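Local coordinates for protein nucleocapsid (PDB 4AKL) that probably binds single- and double-stranded RNA and packages the viral genome, and probably also cuts double-stranded DNA without sequence specificity, at residues A347-S350 / G356-L359; V166-S171 / I436-F441; L131-R134 / G138-V141; Y34-S39 / D401-G406; G207-A212 / E255-Y260. One frame throughout, in Å; residues are numbered along the deposited sequence. Where two conformers were deposited one is given.

Contact 1. Residues A347-S350 / G356-L359; sequences ALLS and GKKL
Leu348 and Leu349, at the end of helix 341-350, meet Gly356, Lys357 and Leu359 of the next short helix, 355-360, in a tight helix-loop-helix corner of the mainly helical, globular part of the chain. The two backbones come closest at Leu348 and Gly356, whose CA atoms lie 4.4 Å apart. Glycine suits this spot because a beta carbon would collide with Leu348 O; in its absence Gly356 CA makes a CA-H...O contact with that oxygen at 3.5 Å. On the buried side the side chains of Leu348 and Leu359 cross at an angle, with Leu348 CD2 4.1 Å from Leu359 CD2. Phe330, Trp355 and Phe363 pack on Leu348, and Ile385 and Met388 on Leu359, so branched aliphatic chains are well placed in both positions. The outer side is polar. Lys357 sets off with CG opposite its carbonyl carbon (chi1 -84°), and its long chain passes Leu349 CD2, which approaches Lys357 CG to 4.2 Å. A bend at the last torsion (chi4 85°) then turns the ammonium back, giving a hydrogen bond from Lys357 NZ to Leu349 O of 2.9 Å; the donor stands 41° out of the carbonyl plane. Lys357 NZ also donates to a water 3.0 Å away, and that water is bonded to Leu348 O at 2.7 Å. Two carbonyls from the last turn of helix 341-350 are thus gathered by one ammonium, directly and through water. A positive charge beside the negative end of a helix dipole should be favourable, so the corner probably gains electrostatic stability as well as apolar burial.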
# COMPACT_ATOMS: atom_id res chain seq x y z
N ALA A 347 -18.36 -18.13 8.41
CA ALA A 347 -18.17 -17.91 9.84
C ALA A 347 -18.49 -16.43 10.19
O ALA A 347 -19.02 -16.16 11.28
CB ALA A 347 -16.75 -18.25 10.24
N LEU A 348 -18.16 -15.51 9.28
CA LEU A 348 -18.54 -14.06 9.48
C LEU A 348 -20.07 -13.92 9.47
O LEU A 348 -20.62 -13.16 10.28
CB LEU A 348 -17.91 -13.15 8.44
CG LEU A 348 -16.38 -13.01 8.48
CD1 LEU A 348 -15.87 -12.23 7.27
CD2 LEU A 348 -15.94 -12.30 9.79
N LEU A 349 -20.76 -14.71 8.61
CA LEU A 349 -22.22 -14.65 8.52
C LEU A 349 -22.94 -15.35 9.62
O LEU A 349 -24.12 -15.08 9.82
CB LEU A 349 -22.75 -15.24 7.20
CG LEU A 349 -22.33 -14.53 5.95
CD1 LEU A 349 -22.89 -15.34 4.76
CD2 LEU A 349 -22.79 -13.04 5.92
N SER A 350 -22.27 -16.26 10.33
CA SER A 350 -22.94 -16.99 11.44
C SER A 350 -22.54 -16.45 12.79
O SER A 350 -23.27 -16.65 13.76
CB SER A 350 -22.68 -18.49 11.35
OG SER A 350 -21.29 -18.77 11.42
N GLY A 356 -19.41 -9.20 12.60
CA GLY A 356 -19.20 -10.22 11.59
C GLY A 356 -19.81 -9.82 10.27
O GLY A 356 -19.14 -9.73 9.26
N LYS A 357 -21.10 -9.58 10.30
CA LYS A 357 -21.84 -9.28 9.10
C LYS A 357 -21.41 -7.96 8.55
O LYS A 357 -21.39 -7.81 7.31
CB LYS A 357 -23.37 -9.31 9.35
CG LYS A 357 -23.94 -10.75 9.26
CD LYS A 357 -25.41 -10.83 9.59
CE LYS A 357 -25.87 -12.30 9.68
NZ LYS A 357 -25.64 -12.89 11.00
N LYS A 358 -21.08 -7.02 9.43
CA LYS A 358 -20.63 -5.70 8.97
C LYS A 358 -19.30 -5.81 8.25
O LYS A 358 -19.11 -5.13 7.31
CB LYS A 358 -20.57 -4.67 10.11
CG LYS A 358 -21.92 -4.37 10.70
CD LYS A 358 -21.76 -3.46 11.89
CE LYS A 358 -23.06 -3.26 12.64
NZ LYS A 358 -22.77 -3.14 14.13
N LEU A 359 -18.39 -6.70 8.70
CA LEU A 359 -17.13 -6.89 7.98
C LEU A 359 -17.45 -7.56 6.63
O LEU A 359 -16.85 -7.24 5.61
CB LEU A 359 -16.14 -7.78 8.77
CG LEU A 359 -14.69 -7.72 8.29
CD1 LEU A 359 -14.02 -6.32 8.59
CD2 LEU A 359 -13.85 -8.84 8.90
O HOH W 1 -22.76 -12.99 11.87

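Contact 2. Residues V166-S171 / I436-F441; sequences VKEMLS and IQKTGF
Lys438 NZ and Glu168 OE2 form an interhelical salt bridge, 2.7 Å long, between helix 425-440 and helix 163-181 on the surface of the helical globular part of the protein. Lys438 donates from the syn side of the carboxylate, 18° out of its plane. The other oxygen is less involved, Glu168 OE1 lying 3.5 Å from Lys438 NZ. The two side chains come from opposite directions and meet between the helices, and this pair makes up the whole touch of the two segments. Glu168 leaves its helix with CG opposite the backbone N (chi1 174°) and then runs extended, which carries the carboxylate out toward the other helix. Lys438 starts the same way but bends at its third and fourth torsions, and the folded end lays Lys438 CE within 3.1 Å of Glu168 OE2. Long, flexible chains of opposite charge suit such a place, since they reach across the gap between the helices while their charged ends stay at the surface. Further out, the helices are held by apolar packing beneath the pair: Met169 rests on Ile430 and Phe434, Val166 on Val431, and Phe434 also touches the Glu168 side chain. Helix 425-440 finishes soon after Lys438, with Gly440 O taken by Lys59 NZ and Phe441 the first residue to leave helical angles. On the other helix Ser171, at the surface, folds its hydroxyl back onto its own backbone. Lys167 O consequently accepts twice, from Ser171 N at 3.1 Å and from Ser171 OG at 2.9 Å, the two donors arriving from opposite faces of the carbonyl plane.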
# COMPACT_ATOMS: atom_id res chain seq x y z
N VAL A 166 13.45 -16.08 -9.70
CA VAL A 166 13.17 -14.66 -9.41
C VAL A 166 13.05 -13.87 -10.70
O VAL A 166 12.16 -13.07 -10.84
CB VAL A 166 14.26 -14.07 -8.48
CG1 VAL A 166 14.15 -12.54 -8.38
CG2 VAL A 166 14.18 -14.75 -7.11
N LYS A 167 13.97 -14.10 -11.64
CA LYS A 167 13.94 -13.44 -12.96
C LYS A 167 12.67 -13.77 -13.76
O LYS A 167 12.14 -12.91 -14.49
CB LYS A 167 15.21 -13.73 -13.75
CG LYS A 167 16.42 -12.88 -13.28
CD LYS A 167 17.68 -13.11 -14.09
CE LYS A 167 18.80 -12.06 -13.76
NZ LYS A 167 20.08 -12.32 -14.49
N GLU A 168 12.15 -14.99 -13.61
CA GLU A 168 10.86 -15.36 -14.25
C GLU A 168 9.69 -14.58 -13.63
O GLU A 168 8.81 -14.10 -14.37
CB GLU A 168 10.60 -16.87 -14.16
CG GLU A 168 9.23 -17.30 -14.66
CD GLU A 168 8.94 -18.75 -14.40
OE1 GLU A 168 9.88 -19.59 -14.24
OE2 GLU A 168 7.74 -19.06 -14.35
N MET A 169 9.67 -14.47 -12.29
CA MET A 169 8.69 -13.65 -11.57
C MET A 169 8.66 -12.23 -12.08
O MET A 169 7.60 -11.73 -12.40
CB MET A 169 8.92 -13.66 -10.05
CG MET A 169 8.58 -15.00 -9.43
SD MET A 169 8.88 -15.08 -7.68
CE MET A 169 7.42 -14.24 -7.08
N LEU A 170 9.83 -11.60 -12.17
CA LEU A 170 9.96 -10.25 -12.74
C LEU A 170 9.48 -10.10 -14.21
O LEU A 170 8.87 -9.07 -14.56
CB LEU A 170 11.41 -9.78 -12.63
CG LEU A 170 11.85 -9.34 -11.24
CD1 LEU A 170 13.38 -9.08 -11.26
CD2 LEU A 170 11.11 -8.06 -10.84
N SER A 171 9.74 -11.10 -15.05
CA SER A 171 9.23 -11.08 -16.44
C SER A 171 7.70 -11.03 -16.49
O SER A 171 7.10 -10.32 -17.33
CB SER A 171 9.72 -12.31 -17.20
OG SER A 171 11.15 -12.38 -17.20
N ILE A 436 4.96 -23.22 -6.30
CA ILE A 436 3.79 -23.99 -5.87
C ILE A 436 2.50 -23.48 -6.56
O ILE A 436 1.71 -24.31 -7.09
CB ILE A 436 3.65 -23.99 -4.36
CG1 ILE A 436 4.79 -24.76 -3.72
CG2 ILE A 436 2.33 -24.62 -3.91
CD1 ILE A 436 4.90 -24.50 -2.25
N GLN A 437 2.26 -22.16 -6.57
CA GLN A 437 1.08 -21.59 -7.28
C GLN A 437 1.11 -22.00 -8.74
O GLN A 437 0.05 -22.35 -9.34
CB GLN A 437 0.96 -20.04 -7.26
CG GLN A 437 1.05 -19.31 -5.92
CD GLN A 437 0.86 -17.75 -5.99
OE1 GLN A 437 1.44 -16.93 -5.15
NE2 GLN A 437 0.03 -17.32 -6.96
N LYS A 438 2.30 -21.94 -9.34
CA LYS A 438 2.45 -22.19 -10.75
C LYS A 438 2.18 -23.64 -11.14
O LYS A 438 1.64 -23.88 -12.23
CB LYS A 438 3.88 -21.80 -11.17
CG LYS A 438 4.09 -21.76 -12.65
CD LYS A 438 5.37 -20.93 -13.05
CE LYS A 438 6.63 -21.74 -13.30
NZ LYS A 438 7.12 -21.61 -14.73
N THR A 439 2.57 -24.58 -10.28
CA THR A 439 2.35 -26.00 -10.51
C THR A 439 0.86 -26.31 -10.63
O THR A 439 0.45 -27.08 -11.50
CB THR A 439 2.93 -26.84 -9.34
OG1 THR A 439 4.33 -26.61 -9.25
CG2 THR A 439 2.70 -28.28 -9.54
N GLY A 440 0.07 -25.70 -9.78
CA GLY A 440 -1.34 -25.99 -9.68
C GLY A 440 -2.31 -25.13 -10.46
O GLY A 440 -3.46 -25.55 -10.66
N PHE A 441 -1.90 -23.94 -10.90
CA PHE A 441 -2.80 -23.00 -11.55
C PHE A 441 -2.09 -22.16 -12.59
O PHE A 441 -0.87 -22.05 -12.56
CB PHE A 441 -3.39 -22.00 -10.54
CG PHE A 441 -3.97 -22.63 -9.31
CD1 PHE A 441 -5.28 -23.11 -9.30
CD2 PHE A 441 -3.20 -22.75 -8.14
CE1 PHE A 441 -5.82 -23.69 -8.12
CE2 PHE A 441 -3.72 -23.32 -6.96
CZ PHE A 441 -5.02 -23.79 -6.94

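Contact 3. Residues L131-R134 / G138-V141; sequences LKWR and GFRV
Phe139 folds back onto Trp133 and Arg134 in the Schellman motif that ends helix 120-136. Gly138, the first residue after the helix to leave helical angles, has the positive phi that the motif needs, a conformation easy for a residue without a side chain. The turn brings Phe139 back against the side chains of the last turns. Its CB lies against the backbone, 3.7 Å from Arg134 O, and beside Arg134 CB. With CG opposite its own backbone N (chi1 -173°), the ring points away from the helix axis, running alongside the side chains of Trp133 and Arg134. Phe139 CG then meets the indole, 4.1 Å from Trp133 CZ3; the two six-membered rings are inclined by 42°, with centroids 5.7 Å apart, an oblique aromatic pair. The arginine also meets the ring: Phe139 CD2 sits over a face of the guanidinium, 3.7 Å from Arg134 NH1, and Phe139 CE2 follows at 3.9 Å from the same nitrogen. The guanidinium and ring planes are steeply inclined, although the two side chains run side by side in the same direction. A buried arginine needs polar partners, and Arg134 has them in Asp305, which forms a salt bridge with NE, and in Phe466 O, which accepts from NH1. Trp82 and Val307 add to the pocket around the phenylalanine, while Trp133 gives its indole N-H to Gly92 O. The motif's 6→1 bond runs from Phe139 N to Arg134 O: 2.9 Å long, with an N-H...O angle of 167°, and lying in the carbonyl plane.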
# COMPACT_ATOMS: atom_id res chain seq x y z
N LEU A 131 -0.68 8.33 5.97
CA LEU A 131 0.46 8.97 6.60
C LEU A 131 -0.00 9.84 7.79
O LEU A 131 0.61 9.81 8.87
CB LEU A 131 1.25 9.77 5.60
CG LEU A 131 1.94 8.95 4.49
CD1 LEU A 131 2.39 9.92 3.28
CD2 LEU A 131 3.14 8.08 5.00
N LYS A 132 -1.09 10.58 7.61
CA LYS A 132 -1.65 11.37 8.70
C LYS A 132 -2.03 10.52 9.93
O LYS A 132 -1.67 10.87 11.06
CB LYS A 132 -2.87 12.16 8.23
CG LYS A 132 -3.45 13.15 9.30
CD LYS A 132 -4.43 14.15 8.66
CE LYS A 132 -5.33 14.86 9.73
NZ LYS A 132 -4.53 15.36 10.84
N TRP A 133 -2.74 9.41 9.69
CA TRP A 133 -3.13 8.50 10.72
C TRP A 133 -1.89 8.05 11.49
O TRP A 133 -1.90 8.12 12.72
CB TRP A 133 -3.83 7.31 10.09
CG TRP A 133 -4.28 6.22 10.97
CD1 TRP A 133 -5.52 6.08 11.56
CD2 TRP A 133 -3.53 5.09 11.35
NE1 TRP A 133 -5.58 4.92 12.30
CE2 TRP A 133 -4.37 4.28 12.18
CE3 TRP A 133 -2.24 4.66 11.07
CZ2 TRP A 133 -3.93 3.05 12.73
CZ3 TRP A 133 -1.80 3.43 11.62
CH2 TRP A 133 -2.66 2.65 12.44
N ARG A 134 -0.85 7.61 10.77
CA ARG A 134 0.39 7.18 11.40
C ARG A 134 1.03 8.29 12.29
O ARG A 134 1.38 8.04 13.42
CB ARG A 134 1.39 6.72 10.36
CG ARG A 134 1.03 5.43 9.72
CD ARG A 134 1.81 5.14 8.52
NE ARG A 134 1.60 3.71 8.09
CZ ARG A 134 2.43 2.69 8.29
NH1 ARG A 134 3.60 2.84 8.92
NH2 ARG A 134 2.11 1.48 7.82
N GLY A 138 0.96 8.49 16.73
CA GLY A 138 2.32 8.04 17.05
C GLY A 138 2.58 6.59 16.71
O GLY A 138 3.10 5.84 17.52
N PHE A 139 2.21 6.15 15.51
CA PHE A 139 2.41 4.72 15.14
C PHE A 139 3.90 4.35 15.10
O PHE A 139 4.29 3.28 15.60
CB PHE A 139 1.76 4.34 13.79
CG PHE A 139 1.83 2.83 13.50
CD1 PHE A 139 1.12 1.92 14.28
CD2 PHE A 139 2.63 2.33 12.49
CE1 PHE A 139 1.20 0.58 14.05
CE2 PHE A 139 2.72 0.96 12.22
CZ PHE A 139 2.03 0.09 13.00
N ARG A 140 4.73 5.23 14.53
CA ARG A 140 6.16 4.99 14.40
C ARG A 140 6.84 4.87 15.76
O ARG A 140 6.87 5.81 16.48
CB ARG A 140 6.85 6.13 13.60
CG ARG A 140 8.29 5.81 13.19
CD ARG A 140 9.12 7.04 12.93
NE ARG A 140 10.53 6.68 12.81
CZ ARG A 140 11.28 6.80 11.71
NH1 ARG A 140 10.78 7.30 10.59
NH2 ARG A 140 12.54 6.43 11.76
N VAL A 141 7.38 3.69 16.08
CA VAL A 141 8.22 3.52 17.27
C VAL A 141 9.59 2.97 16.91
O VAL A 141 10.41 2.81 17.77
CB VAL A 141 7.59 2.61 18.32
CG1 VAL A 141 6.43 3.33 18.99
CG2 VAL A 141 7.16 1.29 17.70

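Contact 4. Residues Y34-S39 / D401-G406; sequences YSFCES and DDAALG
Phe36 presses one face of its ring on Ala404, and everything tight in this contact gathers there. Ala404 CA stands 3.5 Å from the ring centroid, only 18° off the normal, a CH-pi contact. The methyl group reaches out toward the rim, with Ala404 CB 3.3 Å from Phe36 CE1 and 3.4 Å from Phe36 CZ, which is close for carbon atoms. Ala403 completes the bed more loosely, its CB lying 4.0 Å from Phe36 CE2. Alanine fits both places because a small side chain lets a flat ring come down on the backbone of the 3-10 turn, whose bond from Ala404 N to Asp401 O measures 3.1 Å. The phenylalanine comes from the loop between helix 10-24 and helix 45-52. Its CG lies opposite the carbonyl carbon (chi1 -77°), sending the ring out of the loop toward the turn. Phe36 sits in the middle of an ST turn, in which Cys37 N donates to Ser35 OG at 3.1 Å.

Away from the ring the two segments part. Asp401, Asp402 and Leu405 all direct their beta carbons away from segment 34-39, and Glu38 and Ser39 are exposed. Polar links through neighbours take over: Asn24, which also touches Phe36 and Ala404, binds Asp401 OD1, and Lys72 NZ is bonded to both Leu405 O and Gly406 O. Between the segments themselves the chemistry is therefore apolar and dispersive, one aromatic face on a small patch of backbone and methyl groups. Directional bonds from this part of the chain to its surroundings include those to Asn24 and Lys72.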
# COMPACT_ATOMS: atom_id res chain seq x y z
N TYR A 34 12.47 -10.20 16.21
CA TYR A 34 12.36 -11.44 17.01
C TYR A 34 10.99 -12.14 16.78
O TYR A 34 9.92 -11.50 16.70
CB TYR A 34 12.55 -11.15 18.47
CG TYR A 34 14.01 -11.10 18.94
CD1 TYR A 34 14.71 -12.25 19.18
CD2 TYR A 34 14.66 -9.89 19.13
CE1 TYR A 34 16.06 -12.22 19.62
CE2 TYR A 34 15.98 -9.82 19.56
CZ TYR A 34 16.68 -10.98 19.80
OH TYR A 34 18.00 -10.91 20.23
N SER A 35 11.06 -13.47 16.69
CA SER A 35 9.92 -14.27 16.34
C SER A 35 10.08 -15.67 16.87
O SER A 35 11.06 -15.99 17.58
CB SER A 35 9.81 -14.32 14.80
OG SER A 35 10.77 -15.19 14.29
N PHE A 36 9.13 -16.53 16.53
CA PHE A 36 9.18 -17.96 16.92
C PHE A 36 9.92 -18.84 15.90
O PHE A 36 9.94 -20.08 16.04
CB PHE A 36 7.74 -18.49 17.16
CG PHE A 36 7.16 -18.06 18.48
CD1 PHE A 36 7.50 -18.74 19.64
CD2 PHE A 36 6.29 -16.98 18.55
CE1 PHE A 36 6.98 -18.35 20.85
CE2 PHE A 36 5.75 -16.57 19.76
CZ PHE A 36 6.10 -17.24 20.92
N CYS A 37 10.56 -18.21 14.91
CA CYS A 37 11.15 -18.96 13.79
C CYS A 37 12.52 -19.57 14.09
O CYS A 37 13.54 -18.88 14.08
CB CYS A 37 11.24 -18.06 12.52
SG CYS A 37 11.62 -18.93 11.01
N GLU A 38 12.53 -20.87 14.35
CA GLU A 38 13.78 -21.63 14.57
C GLU A 38 14.44 -22.20 13.32
O GLU A 38 15.58 -22.61 13.37
CB GLU A 38 13.54 -22.75 15.56
CG GLU A 38 13.69 -22.26 17.01
CD GLU A 38 13.18 -23.26 17.99
OE1 GLU A 38 12.39 -24.15 17.58
OE2 GLU A 38 13.55 -23.16 19.18
N SER A 39 13.74 -22.23 12.20
CA SER A 39 14.33 -22.74 10.95
C SER A 39 13.53 -22.32 9.77
O SER A 39 12.32 -22.14 9.86
CB SER A 39 14.44 -24.28 10.96
OG SER A 39 13.16 -24.84 11.08
N ASP A 401 0.26 -15.60 24.86
CA ASP A 401 1.23 -16.72 24.83
C ASP A 401 0.86 -17.81 23.84
O ASP A 401 1.73 -18.55 23.38
CB ASP A 401 1.48 -17.27 26.24
CG ASP A 401 2.42 -16.38 27.05
OD1 ASP A 401 3.39 -15.86 26.47
OD2 ASP A 401 2.19 -16.21 28.26
N ASP A 402 -0.43 -17.88 23.48
CA ASP A 402 -0.85 -18.73 22.38
C ASP A 402 -0.21 -18.35 21.04
O ASP A 402 -0.26 -19.17 20.11
CB ASP A 402 -2.39 -18.76 22.24
CG ASP A 402 -3.07 -19.57 23.33
OD1 ASP A 402 -2.34 -20.24 24.09
OD2 ASP A 402 -4.32 -19.53 23.41
N ALA A 403 0.39 -17.14 20.91
CA ALA A 403 1.18 -16.83 19.68
C ALA A 403 2.22 -17.93 19.40
O ALA A 403 2.51 -18.22 18.25
CB ALA A 403 1.86 -15.48 19.77
N ALA A 404 2.76 -18.55 20.46
CA ALA A 404 3.74 -19.62 20.31
C ALA A 404 3.19 -20.82 19.51
O ALA A 404 3.96 -21.52 18.86
CB ALA A 404 4.34 -20.09 21.74
N LEU A 405 1.88 -21.06 19.54
CA LEU A 405 1.27 -22.14 18.73
C LEU A 405 1.47 -21.89 17.21
O LEU A 405 1.44 -22.81 16.38
CB LEU A 405 -0.21 -22.29 19.04
CG LEU A 405 -0.60 -22.64 20.49
CD1 LEU A 405 -2.08 -22.47 20.71
CD2 LEU A 405 -0.16 -24.09 20.86
N GLY A 406 1.65 -20.62 16.88
CA GLY A 406 1.95 -20.17 15.52
C GLY A 406 0.68 -19.92 14.75
O GLY A 406 -0.14 -20.80 14.63

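Contact 5. Residues G207-A212 / E255-Y260; sequences GKYIMA and EALNGY
Tyr209 lays one face of its ring along the helix backbone at Ala256 and Leu257. Leu257 CA is 4.1 Å from the ring centroid and 19° off the normal, a CH-pi contact, and Ala256 C lies over the same face toward the rim. Two aliphatic groups approach from that same side: Ala256 CB is 3.6 Å from Tyr209 CD2, and Leu257 CD1 is 3.6 Å from Tyr209 CD1. The second flat group, Tyr260, is tilted 47° to the first, with centroids 5.6 Å apart, an oblique pair whose side chains cross at about a right angle. Its beta carbon meets the far part of the ring, Tyr260 CB standing 3.7 Å from Tyr209 CE1.

The contact belongs to the elongated helical arm that projects from the globular part of the protein. It sets a loop following helix 195-204 against helix 245-263, which leads on to the caspase-3-type DEVD motif at Asp266 to Asp269. Gly207, with positive phi, is the first residue to leave helical angles after helix 195-204, Lys208 centres an inverse gamma turn, and residues 209-212 begin a 3-10 turn. Tyr209 takes the crowded position, CG between backbone N and carbonyl carbon (chi1 49°), which turns its ring broadside to the helix. The small Ala256 lets the ring approach closely, while Leu257 also packs on Leu280 of helix 270-292. The aromatic row continues to His264, whose ring meets that of Tyr260. At the phenol end, Tyr209 OH lies 3.4 Å from Tyr260 CD1.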
# COMPACT_ATOMS: atom_id res chain seq x y z
N GLY A 207 8.13 34.21 -10.59
CA GLY A 207 7.43 35.49 -10.32
C GLY A 207 7.55 36.50 -11.48
O GLY A 207 7.21 37.69 -11.31
N LYS A 208 8.01 36.03 -12.64
CA LYS A 208 8.19 36.86 -13.85
C LYS A 208 6.93 36.85 -14.73
O LYS A 208 6.93 36.41 -15.89
CB LYS A 208 9.44 36.38 -14.62
CG LYS A 208 10.72 36.54 -13.83
CD LYS A 208 11.96 36.07 -14.60
CE LYS A 208 13.19 36.05 -13.68
NZ LYS A 208 14.37 35.44 -14.36
N TYR A 209 5.85 37.34 -14.16
CA TYR A 209 4.53 37.25 -14.77
C TYR A 209 4.34 37.99 -16.11
O TYR A 209 3.49 37.57 -16.94
CB TYR A 209 3.45 37.68 -13.77
CG TYR A 209 3.70 38.99 -13.05
CD1 TYR A 209 3.49 40.21 -13.69
CD2 TYR A 209 4.13 39.01 -11.72
CE1 TYR A 209 3.71 41.43 -13.01
CE2 TYR A 209 4.35 40.21 -11.05
CZ TYR A 209 4.15 41.41 -11.70
OH TYR A 209 4.37 42.61 -11.04
N ILE A 210 5.12 39.07 -16.34
CA ILE A 210 5.03 39.88 -17.59
C ILE A 210 5.32 39.00 -18.83
O ILE A 210 4.84 39.31 -19.92
CB ILE A 210 5.97 41.10 -17.57
CG1 ILE A 210 5.62 42.07 -16.45
CG2 ILE A 210 5.92 41.88 -18.90
CD1 ILE A 210 6.80 43.06 -16.18
N MET A 211 6.08 37.89 -18.65
CA MET A 211 6.33 36.93 -19.74
C MET A 211 5.05 36.40 -20.36
O MET A 211 5.02 36.08 -21.53
CB MET A 211 7.16 35.73 -19.27
CG MET A 211 8.54 36.07 -18.82
SD MET A 211 9.35 34.64 -18.09
CE MET A 211 9.68 33.67 -19.56
N ALA A 212 3.98 36.32 -19.59
CA ALA A 212 2.70 35.85 -20.13
C ALA A 212 2.15 36.72 -21.30
O ALA A 212 1.34 36.25 -22.09
CB ALA A 212 1.73 35.77 -19.06
N GLU A 255 -1.39 35.23 -9.28
CA GLU A 255 -1.96 36.14 -8.29
C GLU A 255 -1.15 37.42 -8.27
O GLU A 255 -1.71 38.51 -8.10
CB GLU A 255 -1.99 35.51 -6.87
CG GLU A 255 -2.96 34.30 -6.69
CD GLU A 255 -2.72 33.47 -5.39
OE1 GLU A 255 -1.85 33.84 -4.57
OE2 GLU A 255 -3.42 32.44 -5.20
N ALA A 256 0.17 37.29 -8.45
CA ALA A 256 1.05 38.46 -8.54
C ALA A 256 0.65 39.32 -9.75
O ALA A 256 0.57 40.55 -9.66
CB ALA A 256 2.50 38.03 -8.61
N LEU A 257 0.38 38.65 -10.88
CA LEU A 257 -0.08 39.32 -12.12
C LEU A 257 -1.38 40.10 -11.88
O LEU A 257 -1.55 41.24 -12.33
CB LEU A 257 -0.32 38.31 -13.27
CG LEU A 257 -0.78 38.86 -14.62
CD1 LEU A 257 0.37 39.65 -15.29
CD2 LEU A 257 -1.36 37.80 -15.60
N ASN A 258 -2.31 39.45 -11.22
CA ASN A 258 -3.62 40.04 -10.95
C ASN A 258 -3.49 41.32 -10.11
O ASN A 258 -4.19 42.31 -10.38
CB ASN A 258 -4.53 39.01 -10.31
CG ASN A 258 -5.96 39.47 -10.25
OD1 ASN A 258 -6.53 39.92 -11.24
ND2 ASN A 258 -6.57 39.34 -9.08
N GLY A 259 -2.61 41.32 -9.09
CA GLY A 259 -2.27 42.54 -8.33
C GLY A 259 -1.75 43.64 -9.27
O GLY A 259 -2.19 44.82 -9.20
N TYR A 260 -0.84 43.25 -10.17
CA TYR A 260 -0.21 44.18 -11.10
C TYR A 260 -1.21 44.85 -12.04
O TYR A 260 -1.15 46.07 -12.22
CB TYR A 260 0.86 43.49 -11.96
CG TYR A 260 1.55 44.44 -12.91
CD1 TYR A 260 2.65 45.20 -12.49
CD2 TYR A 260 1.09 44.59 -14.22
CE1 TYR A 260 3.29 46.10 -13.37
CE2 TYR A 260 1.71 45.49 -15.10
CZ TYR A 260 2.81 46.23 -14.67
OH TYR A 260 3.41 47.10 -15.53

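From the N terminus, residues 34-39 open the long loop that contact 4 closes only at 401-406. Inside it, contact 3 closes a short turn after helix 120-136. Residues 166-171 then begin contact 2, completed at 436-441, beyond the end of contact 4, so these two long-range contacts cross and bind the N-terminal loops and helix 163-181 to the later part of the chain. Contacts 5 and 1 are nested within both, in series: the first ties together the projecting arm, the second a corner of the globular part. Contact 5 lies far out, its centre about 65 Å from that of contact 4, and no two contacts touch.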